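Local coordinates for protein beta-glycosidase (Bacteroides caccae, PDB 6T2R) that hydrolyses internal linkages of mucin O-glycans as an endo-beta-galactosidase of glycoside hydrolase family 16, helping gut bacteria to start mucin breakdown, at residues 69-74 and 252-257; 73-78 and 95-100; 154-159 and 180-185; 145-150 and 188-193; 162-167 and 214-219. All blocks are in the same frame, centred on the assembly; numbering follows the deposited sequence.

Interaction 1: residues 69-74 and 252-257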
# COMPACT_ATOMS: atom_id res chain seq x y z
N GLU A 69 14.09 9.05 -5.25
CA GLU A 69 15.06 8.81 -6.35
C GLU A 69 14.42 7.96 -7.44
O GLU A 69 13.61 7.10 -7.10
CB GLU A 69 16.34 8.21 -5.79
CG GLU A 69 17.47 8.32 -6.78
CD GLU A 69 18.77 7.66 -6.34
OE1 GLU A 69 19.64 7.46 -7.22
OE2 GLU A 69 18.88 7.32 -5.12
N MET A 70 14.70 8.25 -8.71
CA MET A 70 14.54 7.29 -9.83
C MET A 70 15.94 6.77 -10.17
O MET A 70 16.86 7.59 -10.36
CB MET A 70 13.91 7.94 -11.06
CG MET A 70 12.68 8.72 -10.75
SD MET A 70 11.35 7.70 -10.04
CE MET A 70 10.79 6.86 -11.51
N ARG A 71 16.12 5.45 -10.15
CA ARG A 71 17.44 4.81 -10.32
C ARG A 71 17.25 3.51 -11.08
O ARG A 71 16.59 2.58 -10.56
CB ARG A 71 18.03 4.57 -8.94
CG ARG A 71 19.36 3.85 -9.00
CD ARG A 71 20.07 3.98 -7.68
NE ARG A 71 19.56 3.03 -6.73
CZ ARG A 71 19.32 3.25 -5.45
NH1 ARG A 71 19.48 4.44 -4.89
NH2 ARG A 71 18.87 2.25 -4.73
N ASN A 72 17.80 3.43 -12.28
CA ASN A 72 17.94 2.11 -12.96
C ASN A 72 16.54 1.63 -13.38
O ASN A 72 16.31 0.45 -13.25
CB ASN A 72 18.63 1.12 -11.99
CG ASN A 72 19.25 -0.09 -12.64
OD1 ASN A 72 19.30 -0.19 -13.87
ND2 ASN A 72 19.77 -0.99 -11.83
N GLY A 73 15.61 2.54 -13.71
CA GLY A 73 14.18 2.25 -13.94
C GLY A 73 13.43 1.76 -12.70
O GLY A 73 12.35 1.20 -12.88
N LEU A 74 13.95 2.02 -11.49
CA LEU A 74 13.29 1.76 -10.17
C LEU A 74 12.89 3.07 -9.48
O LEU A 74 13.72 4.02 -9.40
CB LEU A 74 14.28 1.03 -9.25
CG LEU A 74 14.71 -0.36 -9.67
CD1 LEU A 74 15.55 -0.98 -8.58
CD2 LEU A 74 13.50 -1.24 -9.99
N GLU A 252 16.07 2.53 2.27
CA GLU A 252 15.26 2.63 1.04
C GLU A 252 14.30 1.45 0.90
O GLU A 252 14.52 0.40 1.52
CB GLU A 252 16.08 2.57 -0.25
CG GLU A 252 17.48 3.04 -0.12
CD GLU A 252 18.15 3.06 -1.47
OE1 GLU A 252 18.72 4.09 -1.80
OE2 GLU A 252 18.00 2.09 -2.21
N MET A 253 13.24 1.69 0.13
CA MET A 253 12.43 0.63 -0.52
C MET A 253 12.54 0.95 -2.00
O MET A 253 12.60 2.15 -2.33
CB MET A 253 10.97 0.62 -0.10
CG MET A 253 10.27 1.96 -0.25
SD MET A 253 8.52 1.95 0.31
CE MET A 253 8.06 0.28 -0.20
N GLU A 254 12.68 -0.08 -2.81
CA GLU A 254 12.81 0.04 -4.29
C GLU A 254 11.56 -0.57 -4.90
O GLU A 254 11.21 -1.71 -4.55
CB GLU A 254 14.04 -0.72 -4.79
CG GLU A 254 15.21 -0.62 -3.85
CD GLU A 254 16.38 -1.49 -4.23
OE1 GLU A 254 16.90 -1.30 -5.34
OE2 GLU A 254 16.77 -2.35 -3.39
N VAL A 255 10.95 0.17 -5.81
CA VAL A 255 9.72 -0.29 -6.49
C VAL A 255 10.00 -0.41 -7.98
O VAL A 255 10.24 0.61 -8.66
CB VAL A 255 8.56 0.66 -6.18
CG1 VAL A 255 7.24 0.08 -6.65
CG2 VAL A 255 8.52 0.99 -4.69
N ASP A 256 9.91 -1.65 -8.45
CA ASP A 256 10.06 -2.04 -9.87
C ASP A 256 8.82 -1.61 -10.66
O ASP A 256 9.00 -1.00 -11.74
CB ASP A 256 10.33 -3.54 -9.94
CG ASP A 256 10.80 -4.04 -11.29
OD1 ASP A 256 11.11 -3.20 -12.16
OD2 ASP A 256 10.83 -5.26 -11.44
N TRP A 257 7.61 -1.95 -10.17
CA TRP A 257 6.36 -1.64 -10.93
C TRP A 257 5.09 -1.79 -10.08
O TRP A 257 5.11 -2.44 -9.03
CB TRP A 257 6.21 -2.46 -12.24
CG TRP A 257 6.43 -3.95 -12.15
CD1 TRP A 257 7.52 -4.63 -12.64
CD2 TRP A 257 5.57 -4.97 -11.60
NE1 TRP A 257 7.40 -5.97 -12.38
CE2 TRP A 257 6.21 -6.21 -11.77
CE3 TRP A 257 4.32 -4.96 -10.95
CZ2 TRP A 257 5.67 -7.41 -11.32
CZ3 TRP A 257 3.79 -6.14 -10.48
CH2 TRP A 257 4.44 -7.36 -10.70
O HOH W 1 18.95 0.30 -6.44
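R71 grips E252 end-on, one guanidinium nitrogen to each carboxylate oxygen. NH2 reaches OE2 of E252 at 2.7 Å and NH1 reaches OE1 of the same residue at 3.2 Å. Both oxygens use their syn lone pairs, and the two flat groups are nearly coplanar (13° between planes), so this bidentate salt bridge fixes how the guanidinium is turned. The chain of R71 leaves the backbone with CG anti to N (chi1 177°) and bends at chi3 to come down on the carboxylate. NH1 also makes a weaker bond to E69 OE2 at 3.0 Å, which completes a small network; E69 has a further salt bridge to K78. A water accepts from R71 NH2 and donates to E254 OE1, 2.8 Å away from it, bridging a gap the arginine does not close directly; the other oxygen of E254 is held by R115 and H117. Packing falls to L74, whose CD1 lies against E254 OE1 while CD2 presses on D256 CA at 3.5 Å. L74 CA also makes a CA-H...O contact with V255 O at 3.6 Å. Segment 69-74 ends strand 68-71 and passes through a type I' turn, R71 to L74, into strand 74-81, a tight beta hairpin. The returning strand pairs with strand 251-263, in which D256 and W257 form a classic beta bulge facing R113, within the antiparallel sheets of the GH16 jelly roll.

Interaction 2: residues 73-78 and 95-100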
# COMPACT_ATOMS: atom_id res chain seq x y z
N GLY A 73 15.61 2.54 -13.71
CA GLY A 73 14.18 2.25 -13.94
C GLY A 73 13.43 1.76 -12.70
O GLY A 73 12.35 1.20 -12.88
N LEU A 74 13.95 2.02 -11.49
CA LEU A 74 13.29 1.76 -10.17
C LEU A 74 12.89 3.07 -9.48
O LEU A 74 13.72 4.02 -9.40
CB LEU A 74 14.28 1.03 -9.25
CG LEU A 74 14.71 -0.36 -9.67
CD1 LEU A 74 15.55 -0.98 -8.58
CD2 LEU A 74 13.50 -1.24 -9.99
N LEU A 75 11.72 3.09 -8.86
CA LEU A 75 11.38 4.17 -7.91
C LEU A 75 12.05 3.87 -6.55
O LEU A 75 12.03 2.75 -6.14
CB LEU A 75 9.86 4.26 -7.76
CG LEU A 75 9.40 5.10 -6.55
CD1 LEU A 75 9.67 6.57 -6.83
CD2 LEU A 75 7.91 4.83 -6.24
N ILE A 76 12.63 4.88 -5.89
CA ILE A 76 13.33 4.73 -4.58
C ILE A 76 12.68 5.70 -3.62
O ILE A 76 12.63 6.89 -3.93
CB ILE A 76 14.83 5.06 -4.69
CG1 ILE A 76 15.44 4.39 -5.91
CG2 ILE A 76 15.55 4.67 -3.41
CD1 ILE A 76 15.42 2.90 -5.83
N LEU A 77 12.19 5.20 -2.51
CA LEU A 77 11.60 6.06 -1.46
C LEU A 77 12.42 5.81 -0.22
O LEU A 77 12.70 4.61 -0.00
CB LEU A 77 10.14 5.64 -1.25
CG LEU A 77 9.22 5.91 -2.44
CD1 LEU A 77 7.86 5.25 -2.22
CD2 LEU A 77 9.06 7.41 -2.66
N LYS A 78 12.86 6.87 0.49
CA LYS A 78 13.91 6.72 1.54
C LYS A 78 13.39 7.26 2.86
O LYS A 78 12.50 8.14 2.83
CB LYS A 78 15.21 7.44 1.17
CG LYS A 78 15.68 7.17 -0.25
CD LYS A 78 16.74 8.14 -0.77
CE LYS A 78 17.01 7.90 -2.24
NZ LYS A 78 18.09 8.79 -2.74
N GLY A 95 9.82 9.36 2.30
CA GLY A 95 9.19 9.61 1.00
C GLY A 95 8.01 8.67 0.80
O GLY A 95 8.08 7.51 1.30
N GLY A 96 6.97 9.17 0.15
CA GLY A 96 5.75 8.44 -0.21
C GLY A 96 5.07 9.08 -1.41
O GLY A 96 5.20 10.30 -1.59
N LEU A 97 4.46 8.24 -2.25
CA LEU A 97 3.63 8.66 -3.39
C LEU A 97 2.21 8.10 -3.21
O LEU A 97 2.07 6.96 -2.69
CB LEU A 97 4.22 8.13 -4.69
CG LEU A 97 5.59 8.66 -5.11
CD1 LEU A 97 5.93 8.09 -6.48
CD2 LEU A 97 5.65 10.18 -5.19
N TRP A 98 1.21 8.84 -3.68
CA TRP A 98 -0.19 8.36 -3.74
C TRP A 98 -0.88 8.82 -5.03
O TRP A 98 -0.37 9.71 -5.73
CB TRP A 98 -0.97 8.74 -2.48
CG TRP A 98 -1.20 10.20 -2.21
CD1 TRP A 98 -1.15 11.25 -3.08
CD2 TRP A 98 -1.63 10.74 -0.96
NE1 TRP A 98 -1.47 12.41 -2.44
CE2 TRP A 98 -1.77 12.13 -1.13
CE3 TRP A 98 -1.90 10.18 0.29
CZ2 TRP A 98 -2.18 12.97 -0.11
CZ3 TRP A 98 -2.29 11.01 1.32
CH2 TRP A 98 -2.44 12.39 1.11
N THR A 99 -1.91 8.10 -5.40
CA THR A 99 -2.65 8.35 -6.65
C THR A 99 -3.91 9.16 -6.32
O THR A 99 -4.76 9.26 -7.21
CB THR A 99 -3.11 7.08 -7.38
OG1 THR A 99 -4.08 6.35 -6.62
CG2 THR A 99 -1.94 6.20 -7.75
N LYS A 100 -4.01 9.66 -5.08
CA LYS A 100 -5.16 10.46 -4.65
C LYS A 100 -5.42 11.56 -5.69
O LYS A 100 -4.49 12.25 -6.06
CB LYS A 100 -4.95 11.11 -3.29
CG LYS A 100 -6.15 11.92 -2.80
CD LYS A 100 -5.88 12.75 -1.57
CE LYS A 100 -5.61 11.89 -0.37
NZ LYS A 100 -5.76 12.65 0.88
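L77, G95 and L97 carry this contact between strands 74-81 and 92-98, the antiparallel beta hairpin they form in the jelly-roll fold. L77 lies over the backbone of the partner: its CB is 3.8 Å from G95 O, and its CD2 reaches G95 C and then G96 N at 3.9 Å. G95 has no side chain, and that is what lets the leucine methyl settle so near the main chain. Further along the hairpin the backbones part, with short strand axes 8.4 Å apart at closest and at 122° to one another, so leucine side chains fill the gap. L97 points its CD1 at L75, and the two meet tip to tip, L75 CD2 standing 3.8 Å from L97 CD1. In L75 the CG lies opposite the amide nitrogen (chi1 166°), which swings the two methyls toward the other strand. L77 CD2 adds a looser touch on L97 CG. All three leucines are buried: L77 also packs on I232 and M253, L75 on M70, and L97 on P42 and W47. The strands are stitched where they come together by a single backbone bond across these segments, from G95 N to K78 O, 3.0 Å long with an N-H...O angle of 144°.

Interaction 3: residues 154-159 and 180-185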
# COMPACT_ATOMS: atom_id res chain seq x y z
N SER A 154 11.52 -11.10 8.22
CA SER A 154 11.44 -11.91 6.99
C SER A 154 9.98 -12.29 6.71
O SER A 154 9.73 -13.27 5.96
CB SER A 154 12.29 -13.13 7.16
OG SER A 154 11.69 -13.95 8.15
N ILE A 155 9.03 -11.56 7.31
CA ILE A 155 7.57 -11.72 7.01
C ILE A 155 6.99 -10.34 6.74
O ILE A 155 7.59 -9.35 7.19
CB ILE A 155 6.85 -12.37 8.18
CG1 ILE A 155 7.05 -11.51 9.44
CG2 ILE A 155 7.28 -13.83 8.33
CD1 ILE A 155 6.03 -11.72 10.54
N VAL A 156 5.83 -10.29 6.08
CA VAL A 156 5.05 -9.04 5.93
C VAL A 156 3.65 -9.32 6.48
O VAL A 156 3.23 -10.50 6.49
CB VAL A 156 4.97 -8.54 4.48
CG1 VAL A 156 6.34 -8.21 3.91
CG2 VAL A 156 4.22 -9.52 3.59
N TYR A 157 2.99 -8.26 6.88
CA TYR A 157 1.56 -8.24 7.27
C TYR A 157 0.75 -7.82 6.04
O TYR A 157 1.11 -6.83 5.37
CB TYR A 157 1.35 -7.29 8.44
CG TYR A 157 2.06 -7.69 9.72
CD1 TYR A 157 3.43 -7.57 9.84
CD2 TYR A 157 1.35 -8.15 10.81
CE1 TYR A 157 4.10 -7.92 11.00
CE2 TYR A 157 2.00 -8.50 11.99
CZ TYR A 157 3.37 -8.38 12.08
OH TYR A 157 4.02 -8.73 13.23
N GLN A 158 -0.33 -8.54 5.80
CA GLN A 158 -1.44 -8.04 4.96
C GLN A 158 -2.68 -7.95 5.86
O GLN A 158 -2.89 -8.87 6.70
CB GLN A 158 -1.55 -8.96 3.75
CG GLN A 158 -0.28 -8.98 2.89
CD GLN A 158 -0.44 -9.81 1.63
OE1 GLN A 158 -0.57 -11.04 1.72
NE2 GLN A 158 -0.47 -9.15 0.48
N THR A 159 -3.46 -6.86 5.75
CA THR A 159 -4.50 -6.49 6.75
C THR A 159 -5.60 -5.65 6.12
O THR A 159 -5.33 -5.01 5.11
CB THR A 159 -3.92 -5.67 7.90
OG1 THR A 159 -2.63 -6.16 8.21
CG2 THR A 159 -4.78 -5.78 9.15
N ILE A 180 2.86 -13.61 6.23
CA ILE A 180 3.41 -14.60 5.29
C ILE A 180 4.89 -14.27 5.11
O ILE A 180 5.30 -13.11 5.18
CB ILE A 180 2.59 -14.60 3.98
CG1 ILE A 180 3.06 -15.70 3.03
CG2 ILE A 180 2.58 -13.24 3.31
CD1 ILE A 180 2.00 -16.19 2.09
N PRO A 181 5.76 -15.29 5.01
CA PRO A 181 7.19 -15.05 4.83
C PRO A 181 7.44 -14.43 3.45
O PRO A 181 6.67 -14.72 2.52
CB PRO A 181 7.86 -16.44 4.93
CG PRO A 181 6.80 -17.34 5.55
CD PRO A 181 5.46 -16.72 5.18
N ILE A 182 8.55 -13.69 3.37
CA ILE A 182 9.10 -13.13 2.11
C ILE A 182 10.57 -13.54 1.96
O ILE A 182 11.18 -14.00 2.93
CB ILE A 182 8.93 -11.60 2.09
CG1 ILE A 182 9.71 -10.92 3.21
CG2 ILE A 182 7.45 -11.21 2.15
CD1 ILE A 182 9.93 -9.46 2.98
N ASN A 183 11.12 -13.32 0.77
CA ASN A 183 12.58 -13.33 0.52
C ASN A 183 13.06 -11.92 0.80
O ASN A 183 12.94 -11.06 -0.06
CB ASN A 183 12.89 -13.79 -0.91
CG ASN A 183 12.26 -15.12 -1.21
OD1 ASN A 183 11.45 -15.23 -2.12
ND2 ASN A 183 12.57 -16.12 -0.40
N PRO A 184 13.54 -11.61 2.02
CA PRO A 184 13.69 -10.23 2.47
C PRO A 184 14.74 -9.41 1.70
O PRO A 184 14.64 -8.18 1.69
CB PRO A 184 14.04 -10.35 3.97
CG PRO A 184 14.65 -11.73 4.11
CD PRO A 184 13.98 -12.59 3.03
N GLU A 185 15.70 -10.09 1.08
CA GLU A 185 16.81 -9.43 0.33
C GLU A 185 16.41 -9.35 -1.16
O GLU A 185 17.11 -8.66 -1.89
CB GLU A 185 18.15 -10.14 0.59
CG GLU A 185 18.61 -10.24 2.07
CD GLU A 185 18.36 -9.09 3.08
OE1 GLU A 185 18.53 -7.89 2.74
OE2 GLU A 185 18.01 -9.39 4.25
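V156 and I182 form the apolar centre of this antiparallel pairing, in which strand 155-161 neighbours the end of strand 177-181. The two side chains cross at about a right angle, V156 CG1 meeting I182 CG2 at 3.7 Å. In I182 the CG1 branch sits between backbone N and carbonyl carbon (chi1 63°), leaving CG2 to face V156. On the same face of the sheet I180 turns its CG2 toward V156 CG2, 4.1 Å away, and the same methyl also comes near Q158 OE1. Y190 touches both V156 and I182. I155 sends its CG2 over the backbone of P181, 3.7 Å from P181 CA. I155 and P181 make a non-hydrogen-bonded pair with diverging side chains, whereas V156 and I180 are the hydrogen-bonded pair: V156 N to I180 O, 3.0 Å, and I180 N back to V156 O. Q158 spends its amide elsewhere, NE2 on the carbonyl oxygens of I146 and H202 and OE1 on N208. S154 CB faces P184 CG. S154 O takes two close neighbours, a CA-H...O contact from P181 CA at 3.3 Å and a nearly straight bond from I182 N at 2.9 Å (171°), from above the carbonyl plane.

Interaction 4: residues 145-150 and 188-193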
# COMPACT_ATOMS: atom_id res chain seq x y z
N ASP A 145 -4.36 -2.95 3.51
CA ASP A 145 -2.88 -2.96 3.63
C ASP A 145 -2.37 -4.11 2.76
O ASP A 145 -2.50 -5.27 3.17
CB ASP A 145 -2.52 -3.06 5.11
CG ASP A 145 -3.04 -1.87 5.90
OD1 ASP A 145 -3.29 -0.82 5.27
OD2 ASP A 145 -3.21 -2.00 7.12
N ILE A 146 -1.85 -3.82 1.59
CA ILE A 146 -1.28 -4.86 0.68
C ILE A 146 0.10 -5.31 1.20
O ILE A 146 0.45 -6.48 1.03
CB ILE A 146 -1.21 -4.31 -0.76
CG1 ILE A 146 -2.58 -3.78 -1.19
CG2 ILE A 146 -0.66 -5.37 -1.69
CD1 ILE A 146 -2.63 -3.02 -2.51
N MET A 147 0.84 -4.42 1.88
CA MET A 147 2.16 -4.79 2.48
C MET A 147 2.50 -3.84 3.63
O MET A 147 2.40 -2.62 3.46
CB MET A 147 3.23 -4.71 1.39
CG MET A 147 4.57 -5.31 1.75
SD MET A 147 5.56 -4.30 2.86
CE MET A 147 5.90 -2.89 1.80
N GLU A 148 2.91 -4.41 4.76
CA GLU A 148 3.63 -3.73 5.86
C GLU A 148 4.80 -4.62 6.27
O GLU A 148 4.56 -5.80 6.43
CB GLU A 148 2.63 -3.51 6.97
CG GLU A 148 1.44 -2.73 6.46
CD GLU A 148 0.68 -2.04 7.55
OE1 GLU A 148 -0.32 -2.66 8.01
OE2 GLU A 148 1.12 -0.94 7.93
N ARG A 149 6.02 -4.10 6.28
CA ARG A 149 7.22 -4.86 6.73
C ARG A 149 7.91 -4.07 7.86
O ARG A 149 8.46 -2.97 7.63
CB ARG A 149 8.13 -5.19 5.55
CG ARG A 149 8.98 -6.43 5.77
CD ARG A 149 10.03 -6.30 6.87
NE ARG A 149 11.05 -5.41 6.37
CZ ARG A 149 12.15 -5.80 5.74
NH1 ARG A 149 12.46 -7.08 5.64
NH2 ARG A 149 12.96 -4.90 5.22
N LEU A 150 7.90 -4.68 9.04
CA LEU A 150 8.43 -4.11 10.30
C LEU A 150 9.92 -4.45 10.45
O LEU A 150 10.28 -5.65 10.39
CB LEU A 150 7.65 -4.73 11.47
CG LEU A 150 6.44 -3.95 11.99
CD1 LEU A 150 5.65 -3.31 10.86
CD2 LEU A 150 5.54 -4.85 12.81
N ASN A 188 9.81 -8.92 -4.19
CA ASN A 188 8.64 -9.78 -3.95
C ASN A 188 7.47 -9.04 -4.58
O ASN A 188 7.53 -7.80 -4.68
CB ASN A 188 8.46 -10.02 -2.46
CG ASN A 188 9.65 -10.72 -1.82
OD1 ASN A 188 9.68 -11.93 -1.79
ND2 ASN A 188 10.58 -9.96 -1.24
N VAL A 189 6.43 -9.77 -4.95
CA VAL A 189 5.20 -9.17 -5.55
C VAL A 189 4.06 -9.22 -4.51
O VAL A 189 3.58 -10.33 -4.22
CB VAL A 189 4.80 -9.90 -6.84
CG1 VAL A 189 3.57 -9.26 -7.47
CG2 VAL A 189 5.98 -9.93 -7.82
N TYR A 190 3.64 -8.06 -4.01
CA TYR A 190 2.53 -7.89 -3.05
C TYR A 190 1.25 -7.60 -3.83
O TYR A 190 1.26 -6.68 -4.68
CB TYR A 190 2.91 -6.82 -2.02
CG TYR A 190 4.24 -7.11 -1.36
CD1 TYR A 190 4.32 -8.03 -0.33
CD2 TYR A 190 5.42 -6.54 -1.82
CE1 TYR A 190 5.54 -8.34 0.26
CE2 TYR A 190 6.64 -6.84 -1.25
CZ TYR A 190 6.70 -7.73 -0.19
OH TYR A 190 7.89 -8.02 0.40
N GLY A 191 0.21 -8.39 -3.57
CA GLY A 191 -1.06 -8.31 -4.32
C GLY A 191 -2.31 -8.49 -3.45
O GLY A 191 -2.25 -9.13 -2.37
N VAL A 192 -3.40 -7.86 -3.87
CA VAL A 192 -4.76 -8.07 -3.33
C VAL A 192 -5.69 -8.16 -4.54
O VAL A 192 -5.43 -7.41 -5.53
CB VAL A 192 -5.17 -6.95 -2.35
CG1 VAL A 192 -5.38 -5.59 -3.05
CG2 VAL A 192 -6.40 -7.38 -1.54
N ASP A 193 -6.67 -9.06 -4.47
CA ASP A 193 -7.77 -9.19 -5.45
C ASP A 193 -9.06 -8.74 -4.77
O ASP A 193 -9.35 -9.23 -3.61
CB ASP A 193 -7.91 -10.63 -5.94
CG ASP A 193 -6.67 -11.19 -6.64
OD1 ASP A 193 -5.76 -10.39 -7.02
OD2 ASP A 193 -6.63 -12.44 -6.80
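M147 lays its CG squarely on the ring of Y190. This is a CH-pi contact: the carbon sits 3.4 Å from the ring centroid and only 12° off the normal. The methionine starts with CG trans to its own N (chi1 -168°) and then bends at chi2, which carries SD up above the same face. SD stands 4.8 Å from the Y190 centroid, a distant Met-aromatic contact. The rest is aliphatic. I146 puts CG2 against the main chain where Y190 passes into G191, 3.6 Å from Y190 C, and its CD1 meets V192 CG1 at 3.8 Å. No hydrogen bond spans the two segments; the I146 carbonyl is taken by Q158 NE2 instead. Every touching residue is buried. Here strand 187-195 packs across the core on the corner of the E143-E148 run. That corner is a classic beta bulge, with I146 and M147 both facing I126, and the run matches the ExDxxE signature of GH16, whose two glutamates serve in relatives as nucleophile and acid/base.

Interaction 5: residues 162-167 and 214-219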
# COMPACT_ATOMS: atom_id res chain seq x y z
N SER A 162 -11.66 -1.52 9.20
CA SER A 162 -13.01 -1.01 8.91
C SER A 162 -13.67 -0.50 10.19
O SER A 162 -13.14 -0.70 11.25
CB SER A 162 -13.84 -2.12 8.32
OG SER A 162 -14.05 -3.17 9.27
N HIS A 163 -14.90 -0.02 10.08
CA HIS A 163 -15.79 0.25 11.24
C HIS A 163 -15.90 -1.03 12.08
O HIS A 163 -15.87 -0.97 13.30
CB HIS A 163 -17.15 0.71 10.73
CG HIS A 163 -18.22 0.79 11.75
ND1 HIS A 163 -18.25 1.79 12.67
CD2 HIS A 163 -19.29 -0.01 11.99
CE1 HIS A 163 -19.32 1.63 13.42
NE2 HIS A 163 -19.97 0.52 13.04
N TYR A 164 -16.00 -2.16 11.41
CA TYR A 164 -16.27 -3.47 12.05
C TYR A 164 -15.02 -3.91 12.81
O TYR A 164 -15.17 -4.29 13.96
CB TYR A 164 -16.72 -4.44 10.96
CG TYR A 164 -17.09 -5.83 11.41
CD1 TYR A 164 -16.14 -6.84 11.42
CD2 TYR A 164 -18.41 -6.17 11.71
CE1 TYR A 164 -16.48 -8.14 11.74
CE2 TYR A 164 -18.76 -7.47 12.05
CZ TYR A 164 -17.78 -8.45 12.08
OH TYR A 164 -18.10 -9.75 12.35
N THR A 165 -13.83 -3.86 12.20
CA THR A 165 -12.59 -4.35 12.81
C THR A 165 -12.14 -3.38 13.89
O THR A 165 -11.66 -3.86 14.92
CB THR A 165 -11.46 -4.53 11.81
OG1 THR A 165 -11.05 -3.24 11.34
CG2 THR A 165 -11.84 -5.48 10.68
N TYR A 166 -12.20 -2.09 13.63
CA TYR A 166 -11.58 -1.05 14.48
C TYR A 166 -12.63 -0.45 15.43
O TYR A 166 -12.49 -0.58 16.64
CB TYR A 166 -10.91 0.02 13.61
CG TYR A 166 -10.18 1.07 14.40
CD1 TYR A 166 -8.86 0.89 14.82
CD2 TYR A 166 -10.80 2.27 14.72
CE1 TYR A 166 -8.20 1.87 15.54
CE2 TYR A 166 -10.15 3.26 15.44
CZ TYR A 166 -8.85 3.05 15.85
OH TYR A 166 -8.23 4.05 16.53
N THR A 167 -13.65 0.23 14.95
CA THR A 167 -14.64 0.89 15.85
C THR A 167 -15.41 -0.15 16.69
O THR A 167 -15.53 0.07 17.91
CB THR A 167 -15.55 1.84 15.07
OG1 THR A 167 -14.74 2.67 14.24
CG2 THR A 167 -16.36 2.71 16.01
N ILE A 214 -19.22 -11.36 5.28
CA ILE A 214 -20.05 -12.32 6.05
C ILE A 214 -21.46 -11.74 6.27
O ILE A 214 -21.65 -10.53 6.25
CB ILE A 214 -19.35 -12.73 7.37
CG1 ILE A 214 -19.15 -11.56 8.34
CG2 ILE A 214 -18.04 -13.42 7.04
CD1 ILE A 214 -18.98 -11.96 9.79
N GLU A 215 -22.44 -12.60 6.42
CA GLU A 215 -23.73 -12.18 6.98
C GLU A 215 -23.47 -11.83 8.46
O GLU A 215 -22.81 -12.61 9.16
CB GLU A 215 -24.77 -13.27 6.77
CG GLU A 215 -24.56 -14.42 7.72
CD GLU A 215 -25.21 -15.69 7.22
OE1 GLU A 215 -24.93 -16.75 7.80
OE2 GLU A 215 -25.99 -15.61 6.23
N THR A 216 -23.86 -10.63 8.86
CA THR A 216 -23.62 -10.07 10.19
C THR A 216 -24.75 -9.10 10.51
O THR A 216 -25.17 -8.37 9.60
CB THR A 216 -22.27 -9.36 10.27
OG1 THR A 216 -22.12 -8.92 11.62
CG2 THR A 216 -22.15 -8.19 9.33
N GLU A 217 -25.22 -9.17 11.75
CA GLU A 217 -26.17 -8.25 12.41
C GLU A 217 -25.66 -6.80 12.24
O GLU A 217 -26.50 -5.92 12.08
CB GLU A 217 -26.38 -8.73 13.86
CG GLU A 217 -25.10 -9.02 14.66
CD GLU A 217 -24.35 -10.35 14.53
OE1 GLU A 217 -24.77 -11.22 13.74
OE2 GLU A 217 -23.31 -10.52 15.20
N GLN A 218 -24.34 -6.55 12.20
CA GLN A 218 -23.83 -5.15 12.19
C GLN A 218 -23.51 -4.70 10.77
O GLN A 218 -23.76 -5.45 9.82
CB GLN A 218 -22.60 -4.98 13.07
CG GLN A 218 -22.96 -5.06 14.55
CD GLN A 218 -22.67 -6.47 14.98
OE1 GLN A 218 -21.99 -7.21 14.28
NE2 GLN A 218 -23.19 -6.83 16.13
N GLU A 219 -22.98 -3.49 10.67
CA GLU A 219 -22.69 -2.78 9.41
C GLU A 219 -21.19 -2.51 9.29
O GLU A 219 -20.45 -2.61 10.29
CB GLU A 219 -23.36 -1.42 9.43
CG GLU A 219 -24.65 -1.41 10.22
CD GLU A 219 -25.26 -0.03 10.22
OE1 GLU A 219 -26.08 0.23 9.35
OE2 GLU A 219 -24.86 0.77 11.08
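H163 turns a ring edge to the 214-219 loop: its CD2 lies 3.3 Å from E219 O, which sits in the imidazole plane. The phenol edge of Y164 is met near its plane by T216 OG1, 3.7 Å from Y164 CE2, and more distantly by E219 O. Q218 comes in obliquely, OE1 at 3.9 Å from that same CE2, its amide tilted 48° to the ring. I214 approaches the far end, also obliquely, where its CD1 reaches Y164 OH at 3.5 Å. The Y164 ring leaves CB on the side away from the amide nitrogen (chi1 -178°), and this throws it out from the short, weakly bonded helix 163-167 toward the loop. The hydroxyl itself is held from elsewhere, by N173 O, and Y211 and I170 also touch the tyrosine side chain. The helix start is set by a capping box: S162 OG accepts from T165 N at 3.0 Å, and T165 OG1 takes S162 N in return at 2.8 Å. Within the loop, Q218 N makes a weak bond to T216 OG1. Not one hydrogen bond spans the two segments. Oxygens set against ring C-H edges can give only weak, partly electrostatic attraction, and the stronger bonds of S162, T165 and the Y164 hydroxyl are made within their own segment or, for Y164 OH, at N173 O.

In the fold
From the N terminus, segment 69-74 opens interaction 1, which closes last, at 252-257, bringing the hairpin of strands 68-71 and 74-81 onto strand 251-263; interactions 3, 4 and 5 fall within its span. Interaction 2 shares G73 and L74 and joins strands 74-81 and 92-98, closing at 95-100 before interactions 3, 4 and 5 open. Interaction 4 packs 147-148 and its corner on strand 187-195, and interaction 3, pairing 155-161 with 177-181, nests within it. Interaction 5, from helix 163-167 to the 214-219 loop, crosses both. T159 O to D145 N links 3 to 4, and W257 on V189 joins 1 to 4. Interaction 5 lies about 38 Å, centre to centre, from interaction 1.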